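PDB 4YWT: glypican-1 from Homo sapiens, which bears heparan sulfate chains at the cell surface, through which it binds alpha-4 (V) collagen and participates in Schwann cell myelination. Local coordinates for residues Pro268-Asn273 with Asn438-Val443; Leu279-Asp284 with Asp430-Gln435; Arg206-Arg211 with Gly314-Trp319; Arg199-Ala204 with Ala321-Ala326. The protein carries 3 engineered substitutions. One frame throughout, in Å; residues are numbered along the deposited sequence.

Contact 1: residues Pro268-Asn273 with Asn438-Val443; sequences PDYCRN and NPEVEV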
loop_
_atom_site.group_PDB
_atom_site.type_symbol
_atom_site.label_atom_id
_atom_site.label_comp_id
_atom_site.label_asym_id
_atom_site.label_seq_id
_atom_site.Cartn_x
_atom_site.Cartn_y
_atom_site.Cartn_z
ATOM N N PRO A 268 10.998 -14.795 24.229
ATOM C CA PRO A 268 10.115 -14.334 23.150
ATOM C C PRO A 268 8.960 -13.449 23.627
ATOM O O PRO A 268 8.753 -12.374 23.063
ATOM C CB PRO A 268 9.589 -15.641 22.559
ATOM C CG PRO A 268 10.708 -16.602 22.770
ATOM C CD PRO A 268 11.320 -16.229 24.095
ATOM N N ASP A 269 8.227 -13.890 24.647
ATOM C CA ASP A 269 7.085 -13.130 25.152
ATOM C C ASP A 269 7.519 -11.820 25.809
ATOM O O ASP A 269 6.808 -10.815 25.745
ATOM C CB ASP A 269 6.277 -13.975 26.140
ATOM C CG ASP A 269 5.508 -15.093 25.458
ATOM O OD1 ASP A 269 5.399 -15.066 24.213
ATOM O OD2 ASP A 269 5.005 -15.992 26.165
ATOM N N TYR A 270 8.685 -11.845 26.443
ATOM C CA TYR A 270 9.284 -10.651 27.031
ATOM C C TYR A 270 9.550 -9.614 25.938
ATOM O O TYR A 270 9.049 -8.482 25.989
ATOM C CB TYR A 270 10.578 -11.026 27.764
ATOM C CG TYR A 270 11.328 -9.878 28.404
ATOM C CD1 TYR A 270 10.669 -8.730 28.827
ATOM C CD2 TYR A 270 12.704 -9.949 28.588
ATOM C CE1 TYR A 270 11.363 -7.683 29.409
ATOM C CE2 TYR A 270 13.404 -8.908 29.168
ATOM C CZ TYR A 270 12.729 -7.779 29.577
ATOM O OH TYR A 270 13.425 -6.742 30.155
ATOM N N CYS A 271 10.336 -10.024 24.947
ATOM C CA CYS A 271 10.642 -9.203 23.781
ATOM C C CYS A 271 9.374 -8.654 23.134
ATOM O O CYS A 271 9.318 -7.487 22.734
ATOM C CB CYS A 271 11.444 -10.021 22.764
ATOM S SG CYS A 271 11.905 -9.144 21.254
ATOM N N ARG A 272 8.353 -9.501 23.047
ATOM C CA ARG A 272 7.105 -9.126 22.401
ATOM C C ARG A 272 6.327 -8.094 23.207
ATOM O O ARG A 272 5.726 -7.192 22.634
ATOM C CB ARG A 272 6.241 -10.361 22.154
ATOM C CG ARG A 272 6.290 -10.842 20.716
ATOM C CD ARG A 272 6.012 -12.327 20.615
ATOM N NE ARG A 272 7.046 -13.010 19.844
ATOM C CZ ARG A 272 7.158 -14.330 19.750
ATOM N NH1 ARG A 272 8.132 -14.864 19.025
ATOM N NH2 ARG A 272 6.298 -15.117 20.380
ATOM N N ASN A 273 6.336 -8.220 24.529
ATOM C CA ASN A 273 5.696 -7.211 25.364
ATOM C C ASN A 273 6.434 -5.885 25.266
ATOM O O ASN A 273 5.811 -4.819 25.181
ATOM C CB ASN A 273 5.616 -7.671 26.818
ATOM C CG ASN A 273 4.299 -8.344 27.140
ATOM O OD1 ASN A 273 3.479 -8.576 26.252
ATOM N ND2 ASN A 273 4.084 -8.655 28.411
ATOM N N ASN A 438 1.098 -2.503 30.599
ATOM C CA ASN A 438 2.317 -3.179 30.147
ATOM C C ASN A 438 3.421 -3.130 31.205
ATOM O O ASN A 438 3.890 -2.054 31.576
ATOM C CB ASN A 438 2.811 -2.552 28.837
ATOM C CG ASN A 438 3.890 -3.380 28.149
ATOM O OD1 ASN A 438 4.808 -3.894 28.788
ATOM N ND2 ASN A 438 3.782 -3.505 26.832
ATOM N N PRO A 439 3.841 -4.310 31.689
ATOM C CA PRO A 439 4.815 -4.437 32.780
ATOM C C PRO A 439 6.220 -3.981 32.396
ATOM O O PRO A 439 6.938 -3.426 33.227
ATOM C CB PRO A 439 4.799 -5.937 33.089
ATOM C CG PRO A 439 4.382 -6.577 31.809
ATOM C CD PRO A 439 3.402 -5.623 31.184
ATOM N N GLU A 440 6.610 -4.239 31.152
ATOM C CA GLU A 440 7.951 -3.905 30.688
ATOM C C GLU A 440 8.098 -2.439 30.293
ATOM O O GLU A 440 9.108 -1.805 30.593
ATOM C CB GLU A 440 8.333 -4.808 29.516
ATOM C CG GLU A 440 8.083 -6.289 29.780
ATOM C CD GLU A 440 8.590 -6.752 31.141
ATOM O OE1 GLU A 440 9.643 -6.260 31.599
ATOM O OE2 GLU A 440 7.928 -7.616 31.754
ATOM N N VAL A 441 7.089 -1.909 29.611
ATOM C CA VAL A 441 7.123 -0.529 29.147
ATOM C C VAL A 441 5.969 0.255 29.751
ATOM O O VAL A 441 4.826 -0.199 29.724
ATOM C CB VAL A 441 7.036 -0.439 27.610
ATOM C CG1 VAL A 441 7.385 0.967 27.139
ATOM C CG2 VAL A 441 7.944 -1.467 26.961
ATOM N N GLU A 442 6.251 1.439 30.277
ATOM C CA GLU A 442 5.178 2.257 30.817
ATOM C C GLU A 442 4.799 3.307 29.790
ATOM O O GLU A 442 5.554 4.239 29.507
ATOM C CB GLU A 442 5.578 2.901 32.146
ATOM C CG GLU A 442 4.713 2.438 33.312
ATOM C CD GLU A 442 5.103 3.072 34.632
ATOM O OE1 GLU A 442 5.636 2.352 35.501
ATOM O OE2 GLU A 442 4.867 4.287 34.803
ATOM N N VAL A 443 3.605 3.135 29.235
ATOM C CA VAL A 443 3.146 3.939 28.119
ATOM C C VAL A 443 1.928 4.750 28.519
ATOM O O VAL A 443 0.951 4.203 29.030
ATOM C CB VAL A 443 2.791 3.059 26.906
ATOM C CG1 VAL A 443 2.388 3.921 25.724
ATOM C CG2 VAL A 443 3.957 2.153 26.544
#
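N438 reaches the helix 268-278 with its side-chain amide, ND2 donating to the main-chain O of N273 at 2.9 Å. The bond is nearly straight (172° at the hydrogen). The accepting oxygen lies in the plane of the N438 amide, but ND2 stands above the carbonyl plane of N273. ND2 also bonds to OE1 of Q435, so two acceptors fix the amide's rotation. The tight part of the contact continues at Y270 and E440. CG of E440 lies at the ring edge, in its plane, and OE1 of E440 comes obliquely to within 3.1 Å of CE1 of Y270. Carboxylate and ring planes are 80° apart. A bend at chi2 (-46°) folds the E440 chain against the ring, while OE2 bonds to the hydroxyl of Y423, whose own ring meets that of Y270. Packing is looser along N273: its CB is 4.1 Å from CG of E440, and its ND2 is 4.0 Å from CG of P439, whose ring is exposed to solvent. The amide of N273 is held by main-chain atoms of the loop instead, OD1 by N of M428 and ND2 by O of E426. Within 438-443, OD1 of N438 accepts from N of E440 (3.0 Å) and from N of V441 (3.1 Å), which defines an Asx turn extended into an Asx motif, docked on the helix through the same side chain.

Contact 2: residues Leu279-Asp284 with Asp430-Gln435; sequences LANQAD and DGLANQ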
loop_
_atom_site.group_PDB
_atom_site.type_symbol
_atom_site.label_atom_id
_atom_site.label_comp_id
_atom_site.label_asym_id
_atom_site.label_seq_id
_atom_site.Cartn_x
_atom_site.Cartn_y
_atom_site.Cartn_z
ATOM N N LEU A 279 5.862 -0.064 20.106
ATOM C CA LEU A 279 5.245 0.133 18.799
ATOM C C LEU A 279 3.720 0.143 18.862
ATOM O O LEU A 279 3.051 -0.323 17.941
ATOM C CB LEU A 279 5.720 -0.953 17.833
ATOM C CG LEU A 279 7.236 -1.148 17.757
ATOM C CD1 LEU A 279 7.587 -2.248 16.766
ATOM C CD2 LEU A 279 7.933 0.156 17.392
ATOM N N ALA A 280 3.178 0.683 19.947
ATOM C CA ALA A 280 1.733 0.736 20.140
ATOM C C ALA A 280 1.067 1.703 19.160
ATOM O O ALA A 280 0.050 1.376 18.529
ATOM C CB ALA A 280 1.416 1.131 21.571
ATOM N N ASN A 281 1.647 2.893 19.043
ATOM C CA ASN A 281 1.129 3.913 18.138
ATOM C C ASN A 281 1.077 3.414 16.704
ATOM O O ASN A 281 0.072 3.593 16.019
ATOM C CB ASN A 281 1.972 5.186 18.222
ATOM C CG ASN A 281 1.624 6.033 19.428
ATOM O OD1 ASN A 281 0.631 6.759 19.424
ATOM N ND2 ASN A 281 2.440 5.941 20.471
ATOM N N GLN A 282 2.161 2.783 16.258
ATOM C CA GLN A 282 2.199 2.179 14.933
ATOM C C GLN A 282 1.116 1.114 14.805
ATOM O O GLN A 282 0.509 0.953 13.747
ATOM C CB GLN A 282 3.574 1.566 14.648
ATOM C CG GLN A 282 4.701 2.574 14.481
ATOM C CD GLN A 282 5.359 2.947 15.797
ATOM O OE1 GLN A 282 4.812 2.702 16.872
ATOM N NE2 GLN A 282 6.546 3.539 15.715
ATOM N N ALA A 283 0.872 0.396 15.898
ATOM C CA ALA A 283 -0.114 -0.678 15.907
ATOM C C ALA A 283 -1.545 -0.142 15.872
ATOM O O ALA A 283 -2.481 -0.877 15.557
ATOM C CB ALA A 283 0.088 -1.569 17.126
ATOM N N ASP A 284 -1.719 1.135 16.197
ATOM C CA ASP A 284 -3.047 1.743 16.103
ATOM C C ASP A 284 -3.532 1.909 14.655
ATOM O O ASP A 284 -4.716 2.141 14.418
ATOM C CB ASP A 284 -3.068 3.098 16.811
ATOM C CG ASP A 284 -3.300 2.969 18.305
ATOM O OD1 ASP A 284 -3.799 1.911 18.744
ATOM O OD2 ASP A 284 -2.992 3.931 19.039
ATOM N N ASP A 430 -2.744 -5.700 21.225
ATOM C CA ASP A 430 -2.168 -4.710 20.322
ATOM C C ASP A 430 -2.858 -3.356 20.448
ATOM O O ASP A 430 -4.061 -3.283 20.697
ATOM C CB ASP A 430 -2.240 -5.202 18.876
ATOM C CG ASP A 430 -1.740 -6.623 18.722
ATOM O OD1 ASP A 430 -0.527 -6.852 18.914
ATOM O OD2 ASP A 430 -2.560 -7.511 18.406
ATOM N N GLY A 431 -2.085 -2.286 20.290
ATOM C CA GLY A 431 -2.635 -0.942 20.308
ATOM C C GLY A 431 -2.280 -0.157 21.555
ATOM O O GLY A 431 -1.957 -0.736 22.592
ATOM N N LEU A 432 -2.338 1.167 21.441
ATOM C CA LEU A 432 -1.936 2.066 22.518
ATOM C C LEU A 432 -2.683 1.797 23.818
ATOM O O LEU A 432 -2.066 1.630 24.869
ATOM C CB LEU A 432 -2.146 3.522 22.096
ATOM C CG LEU A 432 -1.556 4.590 23.018
ATOM C CD1 LEU A 432 -0.045 4.460 23.073
ATOM C CD2 LEU A 432 -1.958 5.977 22.547
ATOM N N ALA A 433 -4.010 1.749 23.735
ATOM C CA ALA A 433 -4.857 1.565 24.909
ATOM C C ALA A 433 -4.512 0.289 25.672
ATOM O O ALA A 433 -4.530 0.271 26.903
ATOM C CB ALA A 433 -6.324 1.554 24.504
ATOM N N ASN A 434 -4.185 -0.769 24.938
ATOM C CA ASN A 434 -3.866 -2.057 25.546
ATOM C C ASN A 434 -2.526 -2.084 26.279
ATOM O O ASN A 434 -2.174 -3.092 26.890
ATOM C CB ASN A 434 -3.879 -3.157 24.482
ATOM C CG ASN A 434 -5.278 -3.626 24.149
ATOM O OD1 ASN A 434 -6.133 -3.736 25.028
ATOM N ND2 ASN A 434 -5.521 -3.907 22.873
ATOM N N GLN A 435 -1.783 -0.984 26.221
ATOM C CA GLN A 435 -0.463 -0.926 26.842
ATOM C C GLN A 435 -0.466 -0.185 28.172
ATOM O O GLN A 435 0.596 0.091 28.732
ATOM C CB GLN A 435 0.543 -0.266 25.897
ATOM C CG GLN A 435 0.573 -0.866 24.507
ATOM C CD GLN A 435 0.715 -2.374 24.525
ATOM O OE1 GLN A 435 1.520 -2.926 25.276
ATOM N NE2 GLN A 435 -0.072 -3.050 23.694
#
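The carboxylate of D284 is approached by the backbone of L432 from above its plane: N of L432 donates to OD1 of D284 at 3.2 Å, 38° out of that plane, with 163° at the hydrogen. The other oxygen, OD2, is 3.2 Å from CB of L432. The amide of N281 lies alongside the L432 side chain, its ND2 3.9 Å from CD1 of L432, and OD1 of N281 accepts from N of D449. A third flat group, the Q435 amide, holds O of G431 close to its own plane through NE2, with N438 the partner of its oxygen. The bare CA of G431, at phi 108°, lets OD1 of D284 approach to 3.5 Å, where a side chain would collide with OD1 and with the preceding carbonyl. A280 supplies the apolar part of the contact, its CB being 3.6 Å from CA of L432 and 3.6 Å from CG of Q435. The short turn 280-283 lies in the chain between helices 268-278 and 286-299. Helix 391-404 adjoins both segments, I393 meeting D430 and L395 meeting L279, and L432 packs on V443 and P448 in the loop that leads to helix 450-471.

Contact 3: residues Arg206-Arg211 with Gly314-Trp319; sequences RELRLR and GSVHTW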
loop_
_atom_site.group_PDB
_atom_site.type_symbol
_atom_site.label_atom_id
_atom_site.label_comp_id
_atom_site.label_asym_id
_atom_site.label_seq_id
_atom_site.Cartn_x
_atom_site.Cartn_y
_atom_site.Cartn_z
ATOM N N ARG A 206 -23.654 2.378 -25.030
ATOM C CA ARG A 206 -24.084 2.046 -23.676
ATOM C C ARG A 206 -23.078 1.125 -22.984
ATOM O O ARG A 206 -22.663 1.382 -21.849
ATOM C CB ARG A 206 -25.469 1.396 -23.699
ATOM C CG ARG A 206 -25.946 0.911 -22.340
ATOM C CD ARG A 206 -27.354 0.348 -22.417
ATOM N NE ARG A 206 -27.754 -0.285 -21.164
ATOM C CZ ARG A 206 -28.103 -1.563 -21.052
ATOM N NH1 ARG A 206 -28.107 -2.347 -22.122
ATOM N NH2 ARG A 206 -28.450 -2.057 -19.871
ATOM N N GLU A 207 -22.698 0.054 -23.676
ATOM C CA GLU A 207 -21.687 -0.875 -23.181
ATOM C C GLU A 207 -20.416 -0.130 -22.796
ATOM O O GLU A 207 -19.884 -0.310 -21.693
ATOM C CB GLU A 207 -21.375 -1.942 -24.235
ATOM C CG GLU A 207 -22.455 -2.997 -24.398
ATOM C CD GLU A 207 -22.575 -3.903 -23.188
ATOM O OE1 GLU A 207 -23.672 -4.454 -22.962
ATOM O OE2 GLU A 207 -21.568 -4.067 -22.466
ATOM N N LEU A 208 -19.946 0.717 -23.707
ATOM C CA LEU A 208 -18.766 1.534 -23.458
ATOM C C LEU A 208 -18.972 2.436 -22.248
ATOM O O LEU A 208 -18.072 2.579 -21.424
ATOM C CB LEU A 208 -18.418 2.380 -24.685
ATOM C CG LEU A 208 -17.151 3.223 -24.538
ATOM C CD1 LEU A 208 -15.952 2.333 -24.230
ATOM C CD2 LEU A 208 -16.900 4.058 -25.782
ATOM N N ARG A 209 -20.156 3.036 -22.143
ATOM C CA ARG A 209 -20.462 3.915 -21.018
ATOM C C ARG A 209 -20.298 3.182 -19.691
ATOM O O ARG A 209 -19.484 3.574 -18.850
ATOM C CB ARG A 209 -21.883 4.474 -21.123
ATOM C CG ARG A 209 -22.190 5.539 -20.077
ATOM C CD ARG A 209 -23.639 6.016 -20.132
ATOM N NE ARG A 209 -24.552 5.117 -19.428
ATOM C CZ ARG A 209 -25.445 4.335 -20.025
ATOM N NH1 ARG A 209 -25.558 4.341 -21.345
ATOM N NH2 ARG A 209 -26.231 3.551 -19.300
ATOM N N LEU A 210 -21.069 2.112 -19.520
ATOM C CA LEU A 210 -21.049 1.332 -18.288
ATOM C C LEU A 210 -19.646 0.817 -17.965
ATOM O O LEU A 210 -19.098 1.090 -16.883
ATOM C CB LEU A 210 -22.024 0.158 -18.391
ATOM C CG LEU A 210 -23.512 0.511 -18.460
ATOM C CD1 LEU A 210 -24.332 -0.700 -18.877
ATOM C CD2 LEU A 210 -23.995 1.056 -17.126
ATOM N N ARG A 211 -19.070 0.087 -18.917
ATOM C CA ARG A 211 -17.770 -0.543 -18.716
ATOM C C ARG A 211 -16.677 0.464 -18.379
ATOM O O ARG A 211 -15.927 0.266 -17.425
ATOM C CB ARG A 211 -17.374 -1.353 -19.952
ATOM C CG ARG A 211 -18.199 -2.614 -20.133
ATOM C CD ARG A 211 -17.769 -3.403 -21.356
ATOM N NE ARG A 211 -18.535 -4.638 -21.485
ATOM C CZ ARG A 211 -18.217 -5.781 -20.886
ATOM N NH1 ARG A 211 -18.975 -6.855 -21.060
ATOM N NH2 ARG A 211 -17.142 -5.850 -20.111
ATOM N N GLY A 314 -8.257 -1.463 -21.997
ATOM C CA GLY A 314 -7.392 -1.714 -23.131
ATOM C C GLY A 314 -8.130 -2.140 -24.388
ATOM O O GLY A 314 -7.507 -2.615 -25.338
ATOM N N SER A 315 -9.449 -1.964 -24.410
ATOM C CA SER A 315 -10.245 -2.432 -25.544
ATOM C C SER A 315 -11.370 -1.476 -25.958
ATOM O O SER A 315 -12.371 -1.909 -26.526
ATOM C CB SER A 315 -10.838 -3.808 -25.230
ATOM O OG SER A 315 -11.868 -3.711 -24.263
ATOM N N VAL A 316 -11.197 -0.187 -25.680
ATOM C CA VAL A 316 -12.161 0.839 -26.083
ATOM C C VAL A 316 -12.400 0.834 -27.599
ATOM O O VAL A 316 -13.541 0.958 -28.082
ATOM C CB VAL A 316 -11.683 2.244 -25.648
ATOM C CG1 VAL A 316 -12.559 3.327 -26.254
ATOM C CG2 VAL A 316 -11.657 2.357 -24.130
ATOM N N HIS A 317 -11.307 0.670 -28.339
ATOM C CA HIS A 317 -11.333 0.705 -29.796
ATOM C C HIS A 317 -12.254 -0.357 -30.386
ATOM O O HIS A 317 -12.819 -0.163 -31.460
ATOM C CB HIS A 317 -9.919 0.534 -30.355
ATOM C CG HIS A 317 -9.256 -0.747 -29.954
ATOM N ND1 HIS A 317 -8.614 -0.906 -28.745
ATOM C CD2 HIS A 317 -9.131 -1.927 -30.604
ATOM C CE1 HIS A 317 -8.125 -2.132 -28.667
ATOM N NE2 HIS A 317 -8.425 -2.771 -29.782
ATOM N N THR A 318 -12.403 -1.477 -29.686
ATOM C CA THR A 318 -13.275 -2.550 -30.148
ATOM C C THR A 318 -14.734 -2.099 -30.130
ATOM O O THR A 318 -15.483 -2.333 -31.085
ATOM C CB THR A 318 -13.121 -3.818 -29.288
ATOM O OG1 THR A 318 -13.655 -3.582 -27.979
ATOM C CG2 THR A 318 -11.656 -4.207 -29.175
ATOM N N TRP A 319 -15.128 -1.443 -29.042
ATOM C CA TRP A 319 -16.485 -0.930 -28.913
ATOM C C TRP A 319 -16.729 0.220 -29.880
ATOM O O TRP A 319 -17.815 0.334 -30.455
ATOM C CB TRP A 319 -16.766 -0.482 -27.479
ATOM C CG TRP A 319 -16.753 -1.608 -26.498
ATOM C CD1 TRP A 319 -15.802 -1.865 -25.556
ATOM C CD2 TRP A 319 -17.731 -2.647 -26.375
ATOM N NE1 TRP A 319 -16.132 -2.993 -24.846
ATOM C CE2 TRP A 319 -17.312 -3.493 -25.330
ATOM C CE3 TRP A 319 -18.924 -2.941 -27.044
ATOM C CZ2 TRP A 319 -18.043 -4.614 -24.935
ATOM C CZ3 TRP A 319 -19.649 -4.054 -26.653
ATOM C CH2 TRP A 319 -19.206 -4.876 -25.608
#
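V316, in the first turn of helix 316-328, meets L208 of helix 204-236 through methyl groups: chi1 of 171° puts CG1 of V316 anti to the backbone N, where it lies 4.1 Å from CD1 of L208, and the two side chains cross at about a right angle. Two residues on, OG1 of T318 bonds to O of S315 at 2.6 Å at the start of the helix, while the backbone N of T318 reaches the same oxygen. W319 then carries most of the contact. CB of E207 sits over one face of the indole, 3.9 Å from the centroid of the six-membered ring and 19° off its normal, a CH-pi contact. NE of R211 comes obliquely to the indole, 3.5 Å from CZ2 of W319; the side chains cross at about a right angle though the flat groups are only 19° from parallel. The same NE donates to OE2 of E207 at 3.2 Å, nearly along the C-O axis of that oxygen; this salt bridge ties together the two side chains that meet the indole and probably fixes their posture against it. Close to the backbone, CB of L208 is 4.3 Å from CB of W319. The contact thus joins helices 204-236 and 316-328 within the helical bundle, where L162 and W166 of helix 158-177 pack on L208, Y144 and L147 of helix 137-152 on V316, and P365 of a loop on W319.

Contact 4: residues Arg199-Ala204 with Ala321-Ala326; sequences RPFGEA and AEAINA
F201 and A323 come together backbone to backbone, their CA atoms 4.5 Å apart, and the side chains are set around that close approach. The carbonyl of F201 is directed at the helix: its O is 3.4 Å from CA of A323, with 155° at the hydrogen, a CA-H...O contact. The same oxygen lies 3.3 Å from CB of A326, one helical turn on. With chi1 at -68° the CG of F201 is opposite its own carbonyl carbon, and the ring turns its edge to the helix so that O of A323 lies in the ring plane, 3.4 Å from CD1 of F201. CB of F201 rests 3.9 Å from CB of A323. Beyond the two segments the ring meets that of W166 and touches L170 and L173 of helix 158-177, with L327 a further neighbour. Residues R199 to G202 form a type I beta turn, closed by G202 N to R199 O at 3.1 Å, and this turn leads into helix 204-236; the contact therefore sets the entrance of one long helix of the alpha-helical glypican fold against the side of helix 316-328. G202 takes a positive phi (80°), and a side chain there would run into CB of A326. A204, the first residue of the helix, then directs its methyl group at helix 316-328, with CB 3.6 Å from CB of A323. OE2 of E203 and OE2 of E322 are 5.5 Å apart, near enough that their like charges probably disfavour each other slightly.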
loop_
_atom_site.group_PDB
_atom_site.type_symbol
_atom_site.label_atom_id
_atom_site.label_comp_id
_atom_site.label_asym_id
_atom_site.label_seq_id
_atom_site.Cartn_x
_atom_site.Cartn_y
_atom_site.Cartn_z
ATOM N N ARG A 199 -30.979 4.337 -31.726
ATOM C CA ARG A 199 -29.673 3.725 -31.503
ATOM C C ARG A 199 -28.948 3.404 -32.807
ATOM O O ARG A 199 -28.788 2.236 -33.162
ATOM C CB ARG A 199 -29.817 2.471 -30.642
ATOM C CG ARG A 199 -29.912 2.779 -29.155
ATOM C CD ARG A 199 -30.778 1.775 -28.418
ATOM N NE ARG A 199 -30.641 1.905 -26.970
ATOM C CZ ARG A 199 -31.005 0.972 -26.097
ATOM N NH1 ARG A 199 -31.537 -0.166 -26.524
ATOM N NH2 ARG A 199 -30.840 1.176 -24.798
ATOM N N PRO A 200 -28.505 4.451 -33.524
ATOM C CA PRO A 200 -27.788 4.275 -34.791
ATOM C C PRO A 200 -26.447 3.571 -34.608
ATOM O O PRO A 200 -26.001 2.872 -35.516
ATOM C CB PRO A 200 -27.587 5.712 -35.284
ATOM C CG PRO A 200 -27.628 6.544 -34.051
ATOM C CD PRO A 200 -28.613 5.872 -33.145
ATOM N N PHE A 201 -25.816 3.755 -33.451
ATOM C CA PHE A 201 -24.529 3.123 -33.175
ATOM C C PHE A 201 -24.691 1.765 -32.495
ATOM O O PHE A 201 -23.703 1.120 -32.141
ATOM C CB PHE A 201 -23.658 4.029 -32.303
ATOM C CG PHE A 201 -23.189 5.277 -32.994
ATOM C CD1 PHE A 201 -22.349 5.206 -34.092
ATOM C CD2 PHE A 201 -23.567 6.525 -32.526
ATOM C CE1 PHE A 201 -21.910 6.356 -34.724
ATOM C CE2 PHE A 201 -23.130 7.679 -33.151
ATOM C CZ PHE A 201 -22.301 7.594 -34.252
ATOM N N GLY A 202 -25.935 1.339 -32.306
ATOM C CA GLY A 202 -26.211 0.072 -31.655
ATOM C C GLY A 202 -26.111 0.157 -30.143
ATOM O O GLY A 202 -26.427 1.188 -29.547
ATOM N N GLU A 203 -25.670 -0.931 -29.521
ATOM C CA GLU A 203 -25.577 -1.001 -28.066
ATOM C C GLU A 203 -24.198 -0.579 -27.570
ATOM O O GLU A 203 -23.976 -0.442 -26.367
ATOM C CB GLU A 203 -25.887 -2.418 -27.576
ATOM C CG GLU A 203 -26.716 -3.248 -28.542
ATOM C CD GLU A 203 -26.990 -4.645 -28.017
ATOM O OE1 GLU A 203 -27.905 -4.800 -27.180
ATOM O OE2 GLU A 203 -26.287 -5.588 -28.436
ATOM N N ALA A 204 -23.279 -0.375 -28.509
ATOM C CA ALA A 204 -21.888 -0.064 -28.185
ATOM C C ALA A 204 -21.688 1.198 -27.327
ATOM O O ALA A 204 -20.853 1.184 -26.423
ATOM C CB ALA A 204 -21.071 0.044 -29.472
ATOM N N ALA A 321 -15.270 0.565 -32.818
ATOM C CA ALA A 321 -15.384 -0.108 -34.105
ATOM C C ALA A 321 -16.749 -0.769 -34.273
ATOM O O ALA A 321 -17.337 -0.732 -35.360
ATOM C CB ALA A 321 -14.276 -1.141 -34.262
ATOM N N GLU A 322 -17.251 -1.371 -33.198
ATOM C CA GLU A 322 -18.565 -2.006 -33.242
ATOM C C GLU A 322 -19.662 -0.963 -33.465
ATOM O O GLU A 322 -20.616 -1.196 -34.217
ATOM C CB GLU A 322 -18.825 -2.795 -31.957
ATOM C CG GLU A 322 -20.140 -3.560 -31.956
ATOM C CD GLU A 322 -20.163 -4.681 -30.935
ATOM O OE1 GLU A 322 -19.169 -5.435 -30.857
ATOM O OE2 GLU A 322 -21.174 -4.810 -30.213
ATOM N N ALA A 323 -19.510 0.190 -32.820
ATOM C CA ALA A 323 -20.456 1.290 -32.987
ATOM C C ALA A 323 -20.466 1.797 -34.426
ATOM O O ALA A 323 -21.532 2.043 -35.001
ATOM C CB ALA A 323 -20.124 2.421 -32.035
ATOM N N ILE A 324 -19.278 1.949 -35.004
ATOM C CA ILE A 324 -19.168 2.434 -36.377
ATOM C C ILE A 324 -19.750 1.429 -37.376
ATOM O O ILE A 324 -20.501 1.811 -38.280
ATOM C CB ILE A 324 -17.705 2.752 -36.739
ATOM C CG1 ILE A 324 -17.232 3.978 -35.954
ATOM C CG2 ILE A 324 -17.563 3.009 -38.231
ATOM C CD1 ILE A 324 -15.804 4.382 -36.242
ATOM N N ASN A 325 -19.411 0.153 -37.204
ATOM C CA ASN A 325 -20.014 -0.910 -38.008
ATOM C C ASN A 325 -21.539 -0.858 -37.942
ATOM O O ASN A 325 -22.229 -0.909 -38.974
ATOM C CB ASN A 325 -19.522 -2.283 -37.547
ATOM C CG ASN A 325 -18.264 -2.729 -38.268
ATOM O OD1 ASN A 325 -18.309 -3.104 -39.440
ATOM N ND2 ASN A 325 -17.136 -2.699 -37.568
ATOM N N ALA A 326 -22.051 -0.742 -36.719
ATOM C CA ALA A 326 -23.487 -0.628 -36.488
ATOM C C ALA A 326 -24.086 0.542 -37.263
ATOM O O ALA A 326 -25.111 0.389 -37.934
ATOM C CB ALA A 326 -23.772 -0.478 -35.003
#

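The four contacts fall into two pairs on opposite sides of the chain's centre. Contacts 1 and 2, with centres 12 Å apart, touch where CG1 of V443 lies 3.6 Å from CD1 of L432, and the bond between Q435 and N438 bridges the two. A bound calcium ion is about 6 Å from the side chain of N438, and one is about 8 Å from that of Q435. Contacts 3 and 4 share helix 316-328 and lie 11 Å apart between centres; O of W319 is 3.4 Å from CB of A204. Contacts 2 and 3 are 47 Å apart between centres, and contacts 1 and 4 are 68 Å apart, so the pairs mark distant regions of an elongated molecule.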